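DNA-entry nuclease (Competence-specific nuclease) (PDB 4QGO) probably cleaves DNA without sequence specificity as a nuclease of the beta-beta-alpha (His-Me finger) family, and is a virulence factor. Local coordinates at residues 60-65 with 91-96; 68-73 with 117-122; 177-182 with 216-221. The protein carries 1 engineered substitution. One frame throughout, in Å; residues are numbered along the deposited sequence. Where two conformers were deposited one is given.

How the contacts relate
Contacts 1 and 3 are neighbours, with centres about 10 Å apart, and both join loops and are partly buried. Arg62 and Pro63 of contact 1 make probable hydrogen bonds to Asn180 and Tyr178 of contact 3. Contact 2 lies about 30 Å from contact 3, centre to centre, on the opposite side of the chain's centre. It pairs a strand end with a short helix and is the most buried of the three. Segment 60-65 leads into strand 66-70, and contact 2 takes its far end. Their chemistry differs: contact 1 is one leucine methyl against a loop, contact 2 is an apolar cluster with a watery rim, and contact 3 is an arginine beside a polar turn.

Contact 1. Residues 60-65 with 91-96; sequences QQRPST and KPLGWH
Arg62 and Leu93 mark the closest backbone approach of two irregular segments, with Arg62 CA 7.5 Å from Leu93 CA. Leu93 follows Pro92 in a type II beta turn, 92-95, which lies against the hairpin 108-112/135-139, probably the beta-beta part of the beta-beta-alpha motif. Gly94 takes the positive phi (80°) of the third position of the turn. The closing bond, Trp95 N to Pro92 O, is weak at 3.4 Å. Leu93 carries its whole side of the contact. Its CG is anti to its own carbonyl carbon (chi1 -61°), and the extended chi2 sends CD1 into loop 60-65. Leu93 CD1 sits 3.8 Å from Arg62 CG, meeting the aliphatic base of that side chain at about a right angle. Arg62 then bends at chi3 (-57°), and its guanidinium leaves the leucine behind. It forms a salt bridge with Asp58, a cation-pi contact with Tyr178, and hydrogen bonds to the carbonyls of Asn180 and Asp183. Pro92 and Trp95 touch Thr137 of strand 135-139. No hydrogen bond joins the two segments. The same leucine methyl also meets the Pro63 ring, with Leu93 CD1 4.2 Å from Pro63 CD.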
loop_
_atom_site.group_PDB
_atom_site.type_symbol
_atom_site.label_atom_id
_atom_site.label_comp_id
_atom_site.label_asym_id
_atom_site.label_seq_id
_atom_site.Cartn_x
_atom_site.Cartn_y
_atom_site.Cartn_z
ATOM N N GLN A 60 -11.165 4.925 14.373
ATOM C CA GLN A 60 -10.086 5.644 15.029
ATOM C C GLN A 60 -9.507 6.715 14.115
ATOM O O GLN A 60 -8.437 7.259 14.383
ATOM C CB GLN A 60 -9.011 4.664 15.495
ATOM C CG GLN A 60 -9.521 3.698 16.576
ATOM C CD GLN A 60 -10.390 2.553 16.025
ATOM O OE1 GLN A 60 -10.038 1.892 15.038
ATOM N NE2 GLN A 60 -11.530 2.320 16.669
ATOM N N GLN A 61 -10.241 7.017 13.044
ATOM C CA GLN A 61 -9.887 8.066 12.084
ATOM C C GLN A 61 -8.597 7.767 11.319
ATOM O O GLN A 61 -7.919 8.687 10.864
ATOM C CB GLN A 61 -9.760 9.445 12.748
ATOM C CG GLN A 61 -10.697 9.712 13.911
ATOM C CD GLN A 61 -12.065 10.135 13.467
ATOM O OE1 GLN A 61 -12.529 9.751 12.392
ATOM N NE2 GLN A 61 -12.729 10.944 14.289
ATOM N N ARG A 62 -8.277 6.484 11.177
ATOM C CA ARG A 62 -7.095 6.062 10.425
ATOM C C ARG A 62 -7.488 5.714 8.998
ATOM O O ARG A 62 -8.566 5.168 8.774
ATOM C CB ARG A 62 -6.476 4.811 11.054
ATOM C CG ARG A 62 -6.169 4.939 12.539
ATOM C CD ARG A 62 -5.637 3.635 13.116
ATOM N NE ARG A 62 -6.542 2.510 12.922
ATOM C CZ ARG A 62 -6.396 1.310 13.473
ATOM N NH1 ARG A 62 -5.374 1.044 14.281
ATOM N NH2 ARG A 62 -7.294 0.371 13.230
ATOM N N PRO A 63 -6.611 6.003 8.023
ATOM C CA PRO A 63 -6.888 5.542 6.652
ATOM C C PRO A 63 -7.170 4.051 6.602
ATOM O O PRO A 63 -6.456 3.239 7.196
ATOM C CB PRO A 63 -5.593 5.881 5.903
ATOM C CG PRO A 63 -5.084 7.090 6.632
ATOM C CD PRO A 63 -5.391 6.825 8.089
ATOM N N SER A 64 -8.246 3.700 5.904
ATOM C CA SER A 64 -8.710 2.327 5.866
ATOM C C SER A 64 -8.933 1.918 4.408
ATOM O O SER A 64 -8.368 2.517 3.500
ATOM C CB SER A 64 -9.982 2.203 6.710
ATOM O OG SER A 64 -10.343 0.846 6.912
ATOM N N THR A 65 -9.753 0.901 4.186
ATOM C CA THR A 65 -9.945 0.328 2.857
ATOM C C THR A 65 -10.209 1.356 1.762
ATOM O O THR A 65 -11.152 2.147 1.847
ATOM C CB THR A 65 -11.122 -0.665 2.890
ATOM O OG1 THR A 65 -10.981 -1.521 4.025
ATOM C CG2 THR A 65 -11.145 -1.517 1.638
ATOM N N LYS A 91 1.264 15.937 8.096
ATOM C CA LYS A 91 1.926 14.640 8.206
ATOM C C LYS A 91 0.916 13.577 8.619
ATOM O O LYS A 91 0.018 13.846 9.411
ATOM C CB LYS A 91 3.052 14.707 9.241
ATOM C CG LYS A 91 4.217 15.616 8.853
ATOM C CD LYS A 91 4.896 15.147 7.566
ATOM C CE LYS A 91 6.241 15.848 7.349
ATOM N NZ LYS A 91 6.110 17.332 7.230
ATOM N N PRO A 92 1.063 12.353 8.087
ATOM C CA PRO A 92 0.149 11.273 8.465
ATOM C C PRO A 92 0.317 10.814 9.914
ATOM O O PRO A 92 1.263 11.224 10.616
ATOM C CB PRO A 92 0.508 10.144 7.479
ATOM C CG PRO A 92 1.947 10.398 7.127
ATOM C CD PRO A 92 2.098 11.915 7.129
ATOM N N LEU A 93 -0.599 9.963 10.357
ATOM C CA LEU A 93 -0.582 9.443 11.715
ATOM C C LEU A 93 0.701 8.665 11.978
ATOM O O LEU A 93 1.144 7.884 11.125
ATOM C CB LEU A 93 -1.794 8.539 11.945
ATOM C CG LEU A 93 -3.155 9.214 11.799
ATOM C CD1 LEU A 93 -4.233 8.174 11.899
ATOM C CD2 LEU A 93 -3.332 10.279 12.884
ATOM N N GLY A 94 1.304 8.873 13.150
ATOM C CA GLY A 94 2.497 8.133 13.535
ATOM C C GLY A 94 3.802 8.627 12.932
ATOM O O GLY A 94 4.825 7.943 13.021
ATOM N N TRP A 95 3.779 9.800 12.309
ATOM C CA TRP A 95 4.961 10.308 11.605
ATOM C C TRP A 95 6.058 10.747 12.556
ATOM O O TRP A 95 5.876 11.676 13.358
ATOM C CB TRP A 95 4.588 11.482 10.714
ATOM C CG TRP A 95 5.722 12.003 9.859
ATOM C CD1 TRP A 95 6.611 12.998 10.175
ATOM C CD2 TRP A 95 6.060 11.567 8.536
ATOM N NE1 TRP A 95 7.490 13.193 9.128
ATOM C CE2 TRP A 95 7.166 12.333 8.109
ATOM C CE3 TRP A 95 5.533 10.599 7.668
ATOM C CZ2 TRP A 95 7.751 12.163 6.852
ATOM C CZ3 TRP A 95 6.115 10.432 6.417
ATOM C CH2 TRP A 95 7.212 11.207 6.022
ATOM N N HIS A 96 7.202 10.082 12.453
ATOM C CA HIS A 96 8.384 10.455 13.227
ATOM C C HIS A 96 9.616 10.163 12.403
ATOM O O HIS A 96 10.166 9.066 12.444
ATOM C CB HIS A 96 8.422 9.693 14.551
ATOM C CG HIS A 96 7.302 10.060 15.472
ATOM N ND1 HIS A 96 7.255 11.269 16.132
ATOM C CD2 HIS A 96 6.172 9.400 15.812
ATOM C CE1 HIS A 96 6.152 11.329 16.856
ATOM N NE2 HIS A 96 5.475 10.209 16.677
#

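Contact 2. Residues 68-73 with 117-122; sequences AMLDRT and ALAGNF
Leu70 and Leu118 pack where the end of strand 66-70, in the large antiparallel sheet, meets the short helix 116-119. This is the tight part of the contact. The two leucine side chains pass each other at a slant, and Leu70 CD1 lies 4.1 Å from Leu118 CB. Leu70 CG lies anti to its carbonyl carbon (chi1 -57°), which brings both methyls to the other segment. The second branch, Leu70 CD2, lies 3.7 Å from Leu118 O and 4.3 Å from Ala119 CB. Val160 of helix 153-165 touches both leucines, as does Tyr172 of strand 170-177, so the pair is buried between sheet and helices.

Past Leu70 the packing gives way to water. Leu118 O accepts from water 1 (2.7 Å), which also donates to Asp71 O, bridging the segments without a direct hydrogen bond. Farther out, the type I turn 119-122 presents Asn121 to Thr73. A second water accepts from Asn121 ND2 and donates to Arg72 O. Asn121 has two conformers, so this bridge is less certain. Asp71 starts an Asx turn, and Asp71 OD2 is tied by a salt bridge to Arg169. Asp71 OD1 takes two donors: Thr73 OG1 comes to its syn lone pair at 2.6 Å, and Thr73 N meets OD1 at 2.8 Å on the anti side, 31° out of the carboxylate plane.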
loop_
_atom_site.group_PDB
_atom_site.type_symbol
_atom_site.label_atom_id
_atom_site.label_comp_id
_atom_site.label_asym_id
_atom_site.label_seq_id
_atom_site.Cartn_x
_atom_site.Cartn_y
_atom_site.Cartn_z
ATOM N N ALA A 68 -10.849 1.308 -6.027
ATOM C CA ALA A 68 -10.858 2.033 -7.292
ATOM C C ALA A 68 -11.223 1.127 -8.441
ATOM O O ALA A 68 -11.037 -0.096 -8.376
ATOM C CB ALA A 68 -9.502 2.673 -7.558
ATOM N N MET A 69 -11.785 1.734 -9.484
ATOM C CA MET A 69 -11.818 1.139 -10.806
ATOM C C MET A 69 -11.025 2.074 -11.676
ATOM O O MET A 69 -11.372 3.248 -11.809
ATOM C CB MET A 69 -13.243 0.999 -11.347
ATOM C CG MET A 69 -13.291 0.578 -12.817
ATOM S SD MET A 69 -12.635 -1.091 -13.103
ATOM C CE MET A 69 -13.843 -2.073 -12.262
ATOM N N LEU A 70 -9.929 1.555 -12.205
ATOM C CA LEU A 70 -8.948 2.361 -12.906
ATOM C C LEU A 70 -9.008 2.139 -14.403
ATOM O O LEU A 70 -9.121 1.012 -14.871
ATOM C CB LEU A 70 -7.538 2.022 -12.408
ATOM C CG LEU A 70 -7.255 2.167 -10.907
ATOM C CD1 LEU A 70 -5.868 1.618 -10.558
ATOM C CD2 LEU A 70 -7.381 3.618 -10.459
ATOM N N ASP A 71 -8.920 3.234 -15.149
ATOM C CA ASP A 71 -8.758 3.164 -16.592
ATOM C C ASP A 71 -8.146 4.478 -17.075
ATOM O O ASP A 71 -7.816 5.359 -16.265
ATOM C CB ASP A 71 -10.078 2.812 -17.316
ATOM C CG ASP A 71 -11.162 3.870 -17.148
ATOM O OD1 ASP A 71 -10.850 5.075 -17.035
ATOM O OD2 ASP A 71 -12.353 3.493 -17.146
ATOM N N ARG A 72 -7.991 4.614 -18.384
ATOM C CA ARG A 72 -7.298 5.779 -18.921
ATOM C C ARG A 72 -8.015 7.098 -18.699
ATOM O O ARG A 72 -7.404 8.155 -18.857
ATOM C CB ARG A 72 -6.981 5.585 -20.403
ATOM C CG ARG A 72 -5.786 4.680 -20.623
ATOM C CD ARG A 72 -5.316 4.712 -22.054
ATOM N NE ARG A 72 -4.140 5.557 -22.223
ATOM C CZ ARG A 72 -3.192 5.337 -23.128
ATOM N NH1 ARG A 72 -3.280 4.293 -23.945
ATOM N NH2 ARG A 72 -2.156 6.158 -23.213
ATOM N N THR A 73 -9.298 7.056 -18.339
ATOM C CA THR A 73 -10.031 8.298 -18.092
ATOM C C THR A 73 -9.631 9.012 -16.801
ATOM O O THR A 73 -9.898 10.204 -16.652
ATOM C CB THR A 73 -11.574 8.119 -18.107
ATOM O OG1 THR A 73 -11.997 7.399 -16.938
ATOM C CG2 THR A 73 -12.034 7.390 -19.373
ATOM N N ALA A 117 -0.465 8.905 -9.880
ATOM C CA ALA A 117 -0.428 8.593 -11.306
ATOM C C ALA A 117 -1.621 7.741 -11.741
ATOM O O ALA A 117 -2.028 7.774 -12.896
ATOM C CB ALA A 117 0.877 7.898 -11.666
ATOM N N LEU A 118 -2.182 6.973 -10.813
ATOM C CA LEU A 118 -3.262 6.059 -11.168
ATOM C C LEU A 118 -4.632 6.723 -11.204
ATOM O O LEU A 118 -5.480 6.350 -12.013
ATOM C CB LEU A 118 -3.289 4.846 -10.228
ATOM C CG LEU A 118 -2.030 3.990 -10.237
ATOM C CD1 LEU A 118 -2.150 2.872 -9.203
ATOM C CD2 LEU A 118 -1.779 3.411 -11.626
ATOM N N ALA A 119 -4.845 7.724 -10.351
ATOM C CA ALA A 119 -6.191 8.251 -10.193
ATOM C C ALA A 119 -6.251 9.766 -10.087
ATOM O O ALA A 119 -7.310 10.331 -9.789
ATOM C CB ALA A 119 -6.811 7.628 -8.998
ATOM N N GLY A 120 -5.121 10.416 -10.350
ATOM C CA GLY A 120 -5.024 11.859 -10.208
ATOM C C GLY A 120 -5.926 12.686 -11.110
ATOM O O GLY A 120 -6.083 13.885 -10.888
ATOM N N ASN A 121 -6.522 12.061 -12.122
ATOM C CA ASN A 121 -7.436 12.775 -13.010
ATOM C C ASN A 121 -8.914 12.503 -12.691
ATOM O O ASN A 121 -9.798 12.874 -13.466
ATOM C CB ASN A 121 -7.126 12.441 -14.474
ATOM C CG ASN A 121 -7.568 13.533 -15.428
ATOM O OD1 ASN A 121 -7.564 14.713 -15.080
ATOM N ND2 ASN A 121 -7.954 13.140 -16.639
ATOM N N PHE A 122 -9.178 11.862 -11.551
ATOM C CA PHE A 122 -10.546 11.569 -11.139
ATOM C C PHE A 122 -11.158 12.843 -10.579
ATOM O O PHE A 122 -10.650 13.411 -9.613
ATOM C CB PHE A 122 -10.575 10.445 -10.090
ATOM C CG PHE A 122 -11.960 10.127 -9.564
ATOM C CD1 PHE A 122 -13.016 9.920 -10.434
ATOM C CD2 PHE A 122 -12.193 10.030 -8.197
ATOM C CE1 PHE A 122 -14.288 9.630 -9.954
ATOM C CE2 PHE A 122 -13.463 9.736 -7.710
ATOM C CZ PHE A 122 -14.507 9.537 -8.585
HETATM O O HOH W 1 -5.846 4.701 -14.152
HETATM O O HOH W 2 -6.962 10.690 -17.773
#

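Contact 3. Residues 177-182 with 216-221; sequences LYRNDT and DYATGE
A G1 beta bulge closes the small hairpin of strands 213-215 and 222-224, and Arg179 lies against the turn it makes. Asp216 N donates to Glu221 O at 2.9 Å, and Gly220 N donates to Asp216 O at 2.7 Å. Gly220 takes the positive phi that this bulge needs. Asp216 also starts an Asx turn: Ala218 N reaches Asp216 OD1 at 3.0 Å, coming from above the carboxylate plane. An ST turn at Thr219 follows.

The guanidinium of Arg179 approaches this turn obliquely, at 63° to the Tyr217 ring. The chain bends at chi3 (-56°) and crosses the Tyr217 side chain at about a right angle. Arg179 NE lies 4.2 Å from Tyr217 CB, and Arg179 NH2 lies 3.9 Å from Ala218 N. Arg179 NH2 and Asp216 OD1 are 4.2 Å apart, too far for a salt bridge, and the oxygen stands well out of the guanidinium plane. Water 3 bridges the two groups, accepting from Arg179 NH2 at 3.0 Å at the guanidinium edge and donating to Asp216 OD1. Arg179 NE forms a salt bridge with Asp183.

The contact joins the hairpin to the loop leaving strand 170-177. Arg179 also touches Asn17 of helix 12-22, and Leu177 packs on Leu18, Ala21 and Ile22 of that helix. Backbone bonds from Tyr217 and Ala218 to Val185 and Leu184 tie the hairpin to the chain just before strand 188-195.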
loop_
_atom_site.group_PDB
_atom_site.type_symbol
_atom_site.label_atom_id
_atom_site.label_comp_id
_atom_site.label_asym_id
_atom_site.label_seq_id
_atom_site.Cartn_x
_atom_site.Cartn_y
_atom_site.Cartn_z
ATOM N N LEU A 177 -3.091 -2.537 6.841
ATOM C CA LEU A 177 -3.339 -3.559 7.867
ATOM C C LEU A 177 -2.769 -3.088 9.205
ATOM O O LEU A 177 -1.573 -2.775 9.297
ATOM C CB LEU A 177 -2.730 -4.902 7.458
ATOM C CG LEU A 177 -3.157 -5.458 6.099
ATOM C CD1 LEU A 177 -2.527 -6.828 5.879
ATOM C CD2 LEU A 177 -4.676 -5.524 5.996
ATOM N N TYR A 178 -3.635 -2.989 10.215
ATOM C CA TYR A 178 -3.245 -2.571 11.567
ATOM C C TYR A 178 -3.291 -3.774 12.506
ATOM O O TYR A 178 -4.137 -4.657 12.344
ATOM C CB TYR A 178 -4.169 -1.468 12.097
ATOM C CG TYR A 178 -4.196 -0.216 11.231
ATOM C CD1 TYR A 178 -3.239 0.775 11.378
ATOM C CD2 TYR A 178 -5.179 -0.038 10.263
ATOM C CE1 TYR A 178 -3.254 1.911 10.584
ATOM C CE2 TYR A 178 -5.210 1.100 9.475
ATOM C CZ TYR A 178 -4.243 2.069 9.635
ATOM O OH TYR A 178 -4.267 3.189 8.850
ATOM N N ARG A 179 -2.388 -3.813 13.487
ATOM C CA ARG A 179 -2.313 -4.948 14.415
ATOM C C ARG A 179 -3.520 -5.003 15.327
ATOM O O ARG A 179 -3.879 -6.068 15.838
ATOM C CB ARG A 179 -1.094 -4.836 15.326
ATOM C CG ARG A 179 0.258 -4.957 14.643
ATOM C CD ARG A 179 1.376 -4.925 15.682
ATOM N NE ARG A 179 1.297 -3.728 16.511
ATOM C CZ ARG A 179 1.987 -3.548 17.632
ATOM N NH1 ARG A 179 2.812 -4.494 18.067
ATOM N NH2 ARG A 179 1.850 -2.425 18.322
ATOM N N ASN A 180 -4.109 -3.838 15.551
ATOM C CA ASN A 180 -5.158 -3.664 16.541
ATOM C C ASN A 180 -5.911 -2.377 16.248
ATOM O O ASN A 180 -5.629 -1.679 15.270
ATOM C CB ASN A 180 -4.544 -3.624 17.942
ATOM C CG ASN A 180 -3.483 -2.550 18.081
ATOM O OD1 ASN A 180 -3.704 -1.390 17.725
ATOM N ND2 ASN A 180 -2.312 -2.936 18.578
ATOM N N ASP A 181 -6.860 -2.038 17.106
ATOM C CA ASP A 181 -7.721 -0.903 16.816
ATOM C C ASP A 181 -7.077 0.450 17.076
ATOM O O ASP A 181 -7.610 1.468 16.651
ATOM C CB ASP A 181 -9.045 -1.010 17.583
ATOM C CG ASP A 181 -9.975 -2.048 16.997
ATOM O OD1 ASP A 181 -9.778 -2.437 15.825
ATOM O OD2 ASP A 181 -10.913 -2.469 17.708
ATOM N N THR A 182 -5.926 0.475 17.745
ATOM C CA THR A 182 -5.353 1.752 18.171
ATOM C C THR A 182 -4.031 2.180 17.519
ATOM O O THR A 182 -3.704 3.366 17.540
ATOM C CB THR A 182 -5.202 1.809 19.700
ATOM O OG1 THR A 182 -4.381 0.724 20.144
ATOM C CG2 THR A 182 -6.570 1.700 20.358
ATOM N N ASP A 216 7.876 0.841 16.239
ATOM C CA ASP A 216 6.736 0.571 17.107
ATOM C C ASP A 216 5.515 1.107 16.371
ATOM O O ASP A 216 5.364 2.322 16.219
ATOM C CB ASP A 216 6.918 1.312 18.437
ATOM C CG ASP A 216 5.819 1.001 19.442
ATOM O OD1 ASP A 216 4.771 0.451 19.045
ATOM O OD2 ASP A 216 5.998 1.317 20.640
ATOM N N TYR A 217 4.657 0.206 15.889
ATOM C CA TYR A 217 3.514 0.622 15.075
ATOM C C TYR A 217 2.465 1.362 15.887
ATOM O O TYR A 217 1.613 2.055 15.326
ATOM C CB TYR A 217 2.886 -0.563 14.336
ATOM C CG TYR A 217 3.833 -1.200 13.343
ATOM C CD1 TYR A 217 4.243 -0.511 12.207
ATOM C CD2 TYR A 217 4.320 -2.484 13.548
ATOM C CE1 TYR A 217 5.124 -1.081 11.309
ATOM C CE2 TYR A 217 5.201 -3.068 12.654
ATOM C CZ TYR A 217 5.608 -2.355 11.545
ATOM O OH TYR A 217 6.481 -2.954 10.663
ATOM N N ALA A 218 2.517 1.225 17.212
ATOM C CA ALA A 218 1.592 1.976 18.044
ATOM C C ALA A 218 1.792 3.479 17.867
ATOM O O ALA A 218 0.825 4.225 17.731
ATOM C CB ALA A 218 1.746 1.582 19.521
ATOM N N THR A 219 3.056 3.917 17.863
ATOM C CA THR A 219 3.399 5.340 17.866
ATOM C C THR A 219 4.085 5.830 16.592
ATOM O O THR A 219 4.083 7.023 16.294
ATOM C CB THR A 219 4.369 5.645 19.020
ATOM O OG1 THR A 219 5.507 4.785 18.886
ATOM C CG2 THR A 219 3.712 5.369 20.357
ATOM N N GLY A 220 4.679 4.903 15.850
ATOM C CA GLY A 220 5.536 5.266 14.739
ATOM C C GLY A 220 6.979 5.540 15.143
ATOM O O GLY A 220 7.778 5.910 14.292
ATOM N N GLU A 221 7.318 5.336 16.418
ATOM C CA GLU A 221 8.697 5.563 16.883
ATOM C C GLU A 221 9.649 4.525 16.301
ATOM O O GLU A 221 9.405 3.318 16.372
ATOM C CB GLU A 221 8.774 5.538 18.413
ATOM C CG GLU A 221 10.170 5.792 18.980
ATOM C CD GLU A 221 10.266 5.571 20.481
ATOM O OE1 GLU A 221 11.104 6.255 21.105
ATOM O OE2 GLU A 221 9.546 4.692 21.026
HETATM O O HOH W 3 3.407 -1.458 20.687
#